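Local coordinates for envelopment polyprotein (Bovine Schmallenberg virus BH80/Germany/2011, PDB 7A56) that probably fuses the viral and host-cell membranes during entry, acting as the class II fusion glycoprotein Gc of an orthobunyavirus, here in its postfusion trimer, at residues 107-112 and 331-336; 202-207 and 226-231; 241-246 and 252-257. One frame throughout, in Å; residues are numbered along the deposited sequence.

Contact 1: residues 107-112 and 331-336; sequences RRVINK and SSVGTI
Val333 approaches the flat amide of Asn111 obliquely from one side of its plane, displaced toward the carbonyl oxygen, so that CG1 of Val333 lies 4.3 Å from OD1 of Asn111. At the nitrogen end of the same amide, ND2 is hydrogen-bonded to Ser237 OG, which fixes how the group is turned; an asparagine suits the place because its ND2 can donate to the Ser237 hydroxyl in a buried spot, while the amide lies loosely beside the methyl of Val333. The setting is that of two facing layers of beta structure in a class II fusion protein: strand 98-134, which has a classic beta bulge where Arg107 and Arg108 both face Glu201, and the turn that leads into strand 335-343. No hydrogen bond joins the two segments, and the contact rests on two valines. With CG1 of Val109 anti to its backbone N (chi1 175°), that methyl projects against the fork of the other valine, 3.5 Å from Val333 CG1 and 3.6 Å from Val333 CG2. The two side chains pass one another in opposite senses, and short branched groups pack in this buried place without needing polar partners. The backbone is secured elsewhere: Val109 N bonds to Asn83 OD1, and Val333 O to Thr232 OG1. Beyond Val333, Gly334 adopts backbone angles at which a CB would collide with the preceding carbonyl oxygen. Ser332 shapes this turn while its hydroxyl also bonds to Thr232 O of the second subunit. It forms an ST turn, in which Gly334 N donates to Ser332 OG over 3.2 Å at 158°.

Contact 2: residues 202-207 and 226-231; sequences VCITMA and IQLDIQ
Ile204 and Ile226 meet tip to tip in the tighter half of this contact, where strands 202-206 and 226-231 face each other from separate sheets, as in a beta sandwich. Their axes come within 9.7 Å and run nearly antiparallel, at 153°, a spacing bridged by side chains rather than by backbone bonds. CD1 of Ile204 lies 3.8 Å from CG2 of Ile226, and CG2 of Ile204 answers with an approach of 3.9 Å to CD1 of Ile226. The pair thus interlocks through both branches, which is what beta-branched isoleucine offers between sheets. Ile204 CD1 also faces both methyls of Leu228, each 4.1 Å away, the leucine fork being turned by an unusual chi2 of 93°. Helix 23-40 closes over this end, with Leu38 on Ile204 and Ile34 on Ile226. Packing is looser at Val202, whose CG2 comes no nearer than 4.4 Å to Leu228 CD2; much of its company is instead Ile336 and Val215. On the reverse of strand 226-231 the character changes. Gln227 is partly exposed, while Asp229, though buried, turns to the third subunit and bonds through OD2 to Thr58 OG1 and His78 NE2 of that chain. Gln231 NE2 reaches Asp229 OD1 at 2.8 Å, donating within its own amide plane but from well above the carboxylate plane, and Asn337 ND2 bonds to the same oxygen. The strand is thus apolar toward strand 202-206, and polar on the face that meets the third subunit and Asn337 of its own chain; so many partners around Asp229 would probably stabilise an ionised carboxylate.

Contact 3: residues 241-246 and 252-257; sequences IIAVKN and GDINDL
Matching first torsions, -70° in Ile241 and -59° in Ile254, set CG2 of each anti to its backbone N, and the two methyls meet at 3.4 Å between Ile241 CG2 and Ile254 CG2, tighter than usual van der Waals contact. The side chains then run past each other in opposite directions. The extended chi2 of Ile254, 162°, carries its CD1 along the strand to Ala243, 3.6 Å from the backbone N and 3.8 Å from CB of that residue; a small alanine suits this spot, since the longer chain ends directly upon it. Ile241 sends its CD1 the other way, to 3.7 Å from Asp256 CB, crossing that side chain at about a right angle. All this belongs to an antiparallel beta hairpin, strands 241-245 and 248-251, whose following loop folds back across its first strand after an inverse gamma turn centred on Asp253. Gly252, which opens the loop, has angles that would drive a CB into the preceding carbonyl oxygen; its N donates to a water 3.0 Å away. Asp256 keeps its polar end occupied: OD2 forms a salt bridge with Lys191, and OD1 accepts from Leu257 N on its anti side, 2.8 Å away in a bent bond. The backbone N of Asp256 bonds to Asp253 OD2 of the third subunit.

Contacts 1 and 2 are neighbours, with centres 14 Å apart, and they share the same two layers: strands 98-134 and 197-206 lie side by side in one, 335-343 and 226-231 in the other. They touch directly, through a probable hydrogen bond of 2.8 Å between Thr335 O and Gln231 N and through Arg107 CB against Cys203 SG at 3.7 Å. Contact 3 lies farther along the elongated molecule, its centre 26 Å from that of contact 1 and 39 Å from that of contact 2, with nearest atoms about 11 Å and 24 Å away. Along the chain, 331-336 closes a loop that contains both others. All three reach neighbouring subunits of the trimer.

Contact 1: residues 107-112 and 331-336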
loop_
_atom_site.group_PDB
_atom_site.type_symbol
_atom_site.label_atom_id
_atom_site.label_comp_id
_atom_site.label_asym_id
_atom_site.label_seq_id
_atom_site.Cartn_x
_atom_site.Cartn_y
_atom_site.Cartn_z
ATOM N N ARG A 107 16.324 -9.856 17.248
ATOM C CA ARG A 107 16.331 -11.279 16.983
ATOM C C ARG A 107 15.279 -11.674 15.944
ATOM O O ARG A 107 15.516 -12.585 15.167
ATOM C CB ARG A 107 16.110 -12.067 18.265
ATOM C CG ARG A 107 16.122 -13.594 18.000
ATOM C CD ARG A 107 16.400 -14.403 19.216
ATOM N NE ARG A 107 16.085 -15.804 18.965
ATOM C CZ ARG A 107 16.880 -16.697 18.384
ATOM N NH1 ARG A 107 18.117 -16.368 17.954
ATOM N NH2 ARG A 107 16.412 -17.949 18.239
ATOM N N ARG A 108 14.139 -11.008 15.921
ATOM C CA ARG A 108 13.147 -11.361 14.892
ATOM C C ARG A 108 12.396 -10.119 14.453
ATOM O O ARG A 108 12.027 -9.269 15.272
ATOM C CB ARG A 108 12.204 -12.443 15.423
ATOM C CG ARG A 108 11.050 -12.798 14.420
ATOM C CD ARG A 108 10.202 -13.959 15.027
ATOM N NE ARG A 108 9.430 -13.472 16.178
ATOM C CZ ARG A 108 9.630 -13.838 17.443
ATOM N NH1 ARG A 108 10.570 -14.723 17.741
ATOM N NH2 ARG A 108 8.865 -13.322 18.408
ATOM N N VAL A 109 12.228 -9.971 13.136
ATOM C CA VAL A 109 11.305 -8.992 12.576
ATOM C C VAL A 109 10.564 -9.709 11.454
ATOM O O VAL A 109 11.196 -10.158 10.489
ATOM C CB VAL A 109 11.987 -7.756 11.985
ATOM C CG1 VAL A 109 10.915 -6.908 11.331
ATOM C CG2 VAL A 109 12.761 -6.905 13.078
ATOM N N ILE A 110 9.248 -9.801 11.566
ATOM C CA ILE A 110 8.424 -10.283 10.425
ATOM C C ILE A 110 7.080 -9.570 10.452
ATOM O O ILE A 110 6.640 -9.086 11.499
ATOM C CB ILE A 110 8.149 -11.785 10.452
ATOM C CG1 ILE A 110 7.385 -12.104 11.707
ATOM C CG2 ILE A 110 9.421 -12.602 10.364
ATOM C CD1 ILE A 110 6.589 -13.342 11.541
ATOM N N ASN A 111 6.423 -9.483 9.287
ATOM C CA ASN A 111 5.039 -9.040 9.300
ATOM C C ASN A 111 4.164 -10.288 9.090
ATOM O O ASN A 111 4.612 -11.299 8.543
ATOM C CB ASN A 111 4.755 -7.960 8.222
ATOM C CG ASN A 111 5.177 -6.534 8.651
ATOM O OD1 ASN A 111 5.228 -6.227 9.831
ATOM N ND2 ASN A 111 5.414 -5.666 7.682
ATOM N N LYS A 112 2.945 -10.256 9.600
ATOM C CA LYS A 112 2.114 -11.455 9.429
ATOM C C LYS A 112 0.657 -11.053 9.421
ATOM O O LYS A 112 0.282 -10.023 10.001
ATOM C CB LYS A 112 2.343 -12.492 10.544
ATOM C CG LYS A 112 1.977 -12.034 11.913
ATOM C CD LYS A 112 2.381 -13.097 12.981
ATOM C CE LYS A 112 2.144 -12.580 14.412
ATOM N NZ LYS A 112 2.666 -13.493 15.491
ATOM N N SER A 331 12.215 -5.428 5.197
ATOM C CA SER A 331 13.464 -4.842 5.609
ATOM C C SER A 331 13.221 -4.148 6.974
ATOM O O SER A 331 12.821 -4.810 7.929
ATOM C CB SER A 331 13.975 -3.934 4.499
ATOM O OG SER A 331 12.981 -3.038 3.991
ATOM N N SER A 332 13.371 -2.835 7.091
ATOM C CA SER A 332 13.146 -2.166 8.388
ATOM C C SER A 332 11.664 -2.016 8.708
ATOM O O SER A 332 10.893 -1.609 7.853
ATOM C CB SER A 332 13.742 -0.762 8.396
ATOM O OG SER A 332 13.618 -0.211 9.707
ATOM N N VAL A 333 11.265 -2.270 9.961
ATOM C CA VAL A 333 9.905 -1.886 10.404
ATOM C C VAL A 333 9.926 -0.729 11.398
ATOM O O VAL A 333 8.887 -0.413 12.005
ATOM C CB VAL A 333 9.134 -3.089 11.001
ATOM C CG1 VAL A 333 9.020 -4.242 9.960
ATOM C CG2 VAL A 333 9.875 -3.608 12.225
ATOM N N GLY A 334 11.071 -0.092 11.597
ATOM C CA GLY A 334 11.066 1.001 12.521
ATOM C C GLY A 334 12.454 1.171 13.139
ATOM O O GLY A 334 13.459 0.780 12.543
ATOM N N THR A 335 12.473 1.751 14.335
ATOM C CA THR A 335 13.735 2.016 15.068
ATOM C C THR A 335 13.618 1.496 16.497
ATOM O O THR A 335 12.630 1.791 17.202
ATOM C CB THR A 335 14.022 3.522 15.110
ATOM O OG1 THR A 335 14.074 4.094 13.803
ATOM C CG2 THR A 335 15.370 3.831 15.936
ATOM N N ILE A 336 14.631 0.765 16.960
ATOM C CA ILE A 336 14.758 0.400 18.369
ATOM C C ILE A 336 15.676 1.414 19.062
ATOM O O ILE A 336 16.865 1.521 18.723
ATOM C CB ILE A 336 15.305 -1.040 18.553
ATOM C CG1 ILE A 336 14.488 -2.095 17.745
ATOM C CG2 ILE A 336 15.374 -1.449 20.086
ATOM C CD1 ILE A 336 13.055 -2.141 18.101
#

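Contact 2: residues 202-207 and 226-231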
loop_
_atom_site.group_PDB
_atom_site.type_symbol
_atom_site.label_atom_id
_atom_site.label_comp_id
_atom_site.label_asym_id
_atom_site.label_seq_id
_atom_site.Cartn_x
_atom_site.Cartn_y
_atom_site.Cartn_z
ATOM N N VAL A 202 13.516 -8.463 20.534
ATOM C CA VAL A 202 14.830 -7.835 20.701
ATOM C C VAL A 202 15.492 -8.432 21.926
ATOM O O VAL A 202 14.813 -8.851 22.869
ATOM C CB VAL A 202 14.730 -6.302 20.851
ATOM C CG1 VAL A 202 14.054 -5.696 19.624
ATOM C CG2 VAL A 202 14.020 -5.941 22.131
ATOM N N CYS A 203 16.831 -8.546 21.882
ATOM C CA CYS A 203 17.571 -9.216 22.940
ATOM C C CYS A 203 18.710 -8.330 23.426
ATOM O O CYS A 203 19.283 -7.548 22.668
ATOM C CB CYS A 203 18.227 -10.564 22.517
ATOM S SG CYS A 203 17.008 -11.763 21.849
ATOM N N ILE A 204 19.007 -8.459 24.712
ATOM C CA ILE A 204 20.279 -8.003 25.285
ATOM C C ILE A 204 21.208 -9.199 25.266
ATOM O O ILE A 204 20.981 -10.194 25.970
ATOM C CB ILE A 204 20.101 -7.493 26.723
ATOM C CG1 ILE A 204 19.026 -6.413 26.795
ATOM C CG2 ILE A 204 21.464 -6.902 27.303
ATOM C CD1 ILE A 204 19.360 -5.176 25.979
ATOM N N THR A 205 22.292 -9.107 24.515
ATOM C CA THR A 205 23.181 -10.250 24.367
ATOM C C THR A 205 24.487 -9.964 25.114
ATOM O O THR A 205 25.185 -8.971 24.835
ATOM C CB THR A 205 23.397 -10.546 22.888
ATOM O OG1 THR A 205 22.143 -11.002 22.345
ATOM C CG2 THR A 205 24.481 -11.632 22.638
ATOM N N MET A 206 24.756 -10.778 26.125
ATOM C CA MET A 206 26.005 -10.738 26.864
ATOM C C MET A 206 26.688 -12.080 26.638
ATOM O O MET A 206 26.160 -12.960 25.943
ATOM C CB MET A 206 25.758 -10.406 28.344
ATOM C CG MET A 206 25.371 -8.887 28.583
ATOM S SD MET A 206 25.410 -8.569 30.382
ATOM C CE MET A 206 23.988 -9.664 30.784
ATOM N N ALA A 207 27.881 -12.221 27.161
ATOM C CA ALA A 207 28.677 -13.418 26.895
ATOM C C ALA A 207 27.902 -14.699 27.222
ATOM O O ALA A 207 27.440 -14.899 28.352
ATOM C CB ALA A 207 29.975 -13.361 27.707
ATOM N N ILE A 226 18.610 -0.925 31.827
ATOM C CA ILE A 226 18.483 -0.879 30.369
ATOM C C ILE A 226 17.036 -0.660 29.967
ATOM O O ILE A 226 16.123 -1.345 30.454
ATOM C CB ILE A 226 19.034 -2.151 29.697
ATOM C CG1 ILE A 226 20.510 -2.398 30.114
ATOM C CG2 ILE A 226 18.801 -2.070 28.140
ATOM C CD1 ILE A 226 20.963 -3.813 29.699
ATOM N N GLN A 227 16.812 0.348 29.134
ATOM C CA GLN A 227 15.477 0.557 28.584
ATOM C C GLN A 227 15.533 0.464 27.067
ATOM O O GLN A 227 16.498 0.917 26.438
ATOM C CB GLN A 227 14.906 1.937 29.027
ATOM C CG GLN A 227 14.705 2.076 30.527
ATOM C CD GLN A 227 15.837 2.679 31.130
ATOM O OE1 GLN A 227 16.303 3.736 30.664
ATOM N NE2 GLN A 227 16.353 2.036 32.210
ATOM N N LEU A 228 14.473 -0.096 26.458
ATOM C CA LEU A 228 14.406 -0.124 25.013
ATOM C C LEU A 228 12.976 0.185 24.578
ATOM O O LEU A 228 12.025 -0.076 25.317
ATOM C CB LEU A 228 14.808 -1.505 24.417
ATOM C CG LEU A 228 16.127 -2.175 24.854
ATOM C CD1 LEU A 228 15.776 -3.094 26.004
ATOM C CD2 LEU A 228 16.768 -2.945 23.684
ATOM N N ASP A 229 12.823 0.806 23.401
ATOM C CA ASP A 229 11.462 0.960 22.829
ATOM C C ASP A 229 11.531 0.788 21.318
ATOM O O ASP A 229 12.587 0.972 20.688
ATOM C CB ASP A 229 10.778 2.299 23.205
ATOM C CG ASP A 229 11.409 3.551 22.550
ATOM O OD1 ASP A 229 11.384 3.693 21.314
ATOM O OD2 ASP A 229 11.921 4.451 23.292
ATOM N N ILE A 230 10.390 0.436 20.694
ATOM C CA ILE A 230 10.312 0.537 19.242
ATOM C C ILE A 230 9.478 1.763 18.849
ATOM O O ILE A 230 8.424 2.038 19.436
ATOM C CB ILE A 230 9.740 -0.758 18.634
ATOM C CG1 ILE A 230 9.791 -0.645 17.122
ATOM C CG2 ILE A 230 8.317 -0.993 19.184
ATOM C CD1 ILE A 230 9.403 -2.036 16.399
ATOM N N GLN A 231 9.978 2.544 17.899
ATOM C CA GLN A 231 9.205 3.570 17.219
ATOM C C GLN A 231 8.898 3.057 15.807
ATOM O O GLN A 231 9.780 2.516 15.123
ATOM C CB GLN A 231 10.003 4.892 17.172
ATOM C CG GLN A 231 10.323 5.443 18.547
ATOM C CD GLN A 231 9.073 5.696 19.377
ATOM O OE1 GLN A 231 8.099 6.337 18.894
ATOM N NE2 GLN A 231 9.073 5.185 20.635
#

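Contact 3: residues 241-246 and 252-257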
loop_
_atom_site.group_PDB
_atom_site.type_symbol
_atom_site.label_atom_id
_atom_site.label_comp_id
_atom_site.label_asym_id
_atom_site.label_seq_id
_atom_site.Cartn_x
_atom_site.Cartn_y
_atom_site.Cartn_z
ATOM N N ILE A 241 -5.366 -10.580 -1.562
ATOM C CA ILE A 241 -5.739 -11.900 -2.071
ATOM C C ILE A 241 -4.475 -12.579 -2.559
ATOM O O ILE A 241 -3.621 -11.951 -3.181
ATOM C CB ILE A 241 -6.801 -11.799 -3.194
ATOM C CG1 ILE A 241 -8.126 -11.353 -2.560
ATOM C CG2 ILE A 241 -7.003 -13.176 -3.925
ATOM C CD1 ILE A 241 -9.232 -11.070 -3.502
ATOM N N ILE A 242 -4.375 -13.870 -2.307
ATOM C CA ILE A 242 -3.244 -14.653 -2.772
ATOM C C ILE A 242 -3.729 -15.949 -3.412
ATOM O O ILE A 242 -4.827 -16.435 -3.135
ATOM C CB ILE A 242 -2.287 -15.007 -1.601
ATOM C CG1 ILE A 242 -3.069 -15.799 -0.534
ATOM C CG2 ILE A 242 -1.638 -13.725 -1.073
ATOM C CD1 ILE A 242 -2.157 -16.434 0.582
ATOM N N ALA A 243 -2.839 -16.563 -4.183
ATOM C CA ALA A 243 -3.098 -17.882 -4.718
ATOM C C ALA A 243 -1.934 -18.764 -4.301
ATOM O O ALA A 243 -0.795 -18.311 -4.256
ATOM C CB ALA A 243 -3.289 -17.857 -6.246
ATOM N N VAL A 244 -2.230 -19.990 -3.906
ATOM C CA VAL A 244 -1.252 -20.894 -3.310
ATOM C C VAL A 244 -1.180 -22.153 -4.157
ATOM O O VAL A 244 -2.222 -22.761 -4.456
ATOM C CB VAL A 244 -1.614 -21.222 -1.852
ATOM C CG1 VAL A 244 -0.649 -22.254 -1.293
ATOM C CG2 VAL A 244 -1.556 -19.899 -0.999
ATOM N N LYS A 245 0.043 -22.527 -4.556
ATOM C CA LYS A 245 0.288 -23.790 -5.253
ATOM C C LYS A 245 1.617 -24.363 -4.782
ATOM O O LYS A 245 2.653 -23.694 -4.869
ATOM C CB LYS A 245 0.304 -23.639 -6.783
ATOM C CG LYS A 245 0.640 -24.953 -7.548
ATOM C CD LYS A 245 0.191 -24.828 -8.992
ATOM C CE LYS A 245 0.179 -26.177 -9.694
ATOM N NZ LYS A 245 -0.617 -27.181 -8.935
ATOM N N ASN A 246 1.580 -25.592 -4.266
ATOM C CA ASN A 246 2.806 -26.311 -3.872
ATOM C C ASN A 246 3.599 -25.522 -2.846
ATOM O O ASN A 246 4.810 -25.330 -2.973
ATOM C CB ASN A 246 3.678 -26.645 -5.082
ATOM C CG ASN A 246 3.020 -27.660 -5.997
ATOM O OD1 ASN A 246 2.427 -28.635 -5.532
ATOM N ND2 ASN A 246 3.070 -27.408 -7.299
ATOM N N GLY A 252 -1.236 -11.155 -7.684
ATOM C CA GLY A 252 -1.554 -10.509 -8.979
ATOM C C GLY A 252 -3.068 -10.377 -9.182
ATOM O O GLY A 252 -3.815 -10.267 -8.221
ATOM N N ASP A 253 -3.467 -10.409 -10.464
ATOM C CA ASP A 253 -4.845 -10.337 -10.995
ATOM C C ASP A 253 -5.776 -11.460 -10.568
ATOM O O ASP A 253 -5.913 -12.425 -11.333
ATOM C CB ASP A 253 -4.791 -10.367 -12.538
ATOM C CG ASP A 253 -4.949 -8.977 -13.143
ATOM O OD1 ASP A 253 -5.001 -8.072 -12.272
ATOM O OD2 ASP A 253 -5.048 -8.796 -14.418
ATOM N N ILE A 254 -6.295 -11.465 -9.313
ATOM C CA ILE A 254 -6.988 -12.651 -8.777
ATOM C C ILE A 254 -8.375 -12.249 -8.303
ATOM O O ILE A 254 -8.521 -11.318 -7.509
ATOM C CB ILE A 254 -6.241 -13.346 -7.617
ATOM C CG1 ILE A 254 -4.819 -13.833 -8.010
ATOM C CG2 ILE A 254 -7.086 -14.517 -7.064
ATOM C CD1 ILE A 254 -3.884 -14.133 -6.687
ATOM N N ASN A 255 -9.410 -12.951 -8.798
ATOM C CA ASN A 255 -10.789 -12.621 -8.440
ATOM C C ASN A 255 -11.028 -12.877 -6.960
ATOM O O ASN A 255 -10.620 -13.918 -6.430
ATOM C CB ASN A 255 -11.809 -13.499 -9.251
ATOM C CG ASN A 255 -12.158 -12.906 -10.606
ATOM O OD1 ASN A 255 -12.801 -11.862 -10.719
ATOM N ND2 ASN A 255 -11.758 -13.587 -11.643
ATOM N N ASP A 256 -11.798 -11.993 -6.313
ATOM C CA ASP A 256 -12.383 -12.333 -5.020
ATOM C C ASP A 256 -13.534 -13.345 -5.219
ATOM O O ASP A 256 -14.062 -13.535 -6.331
ATOM C CB ASP A 256 -12.876 -11.037 -4.312
ATOM C CG ASP A 256 -12.928 -11.152 -2.783
ATOM O OD1 ASP A 256 -13.006 -12.278 -2.201
ATOM O OD2 ASP A 256 -12.912 -10.058 -2.177
ATOM N N LEU A 257 -13.891 -14.039 -4.136
ATOM C CA LEU A 257 -14.968 -15.025 -4.196
ATOM C C LEU A 257 -16.250 -14.364 -4.702
ATOM O O LEU A 257 -16.640 -13.279 -4.234
ATOM C CB LEU A 257 -15.163 -15.657 -2.794
ATOM C CG LEU A 257 -16.281 -16.727 -2.706
ATOM C CD1 LEU A 257 -15.974 -17.971 -3.571
ATOM C CD2 LEU A 257 -16.493 -17.161 -1.259
HETATM O O HOH W 1 -2.649 -10.734 -5.028
#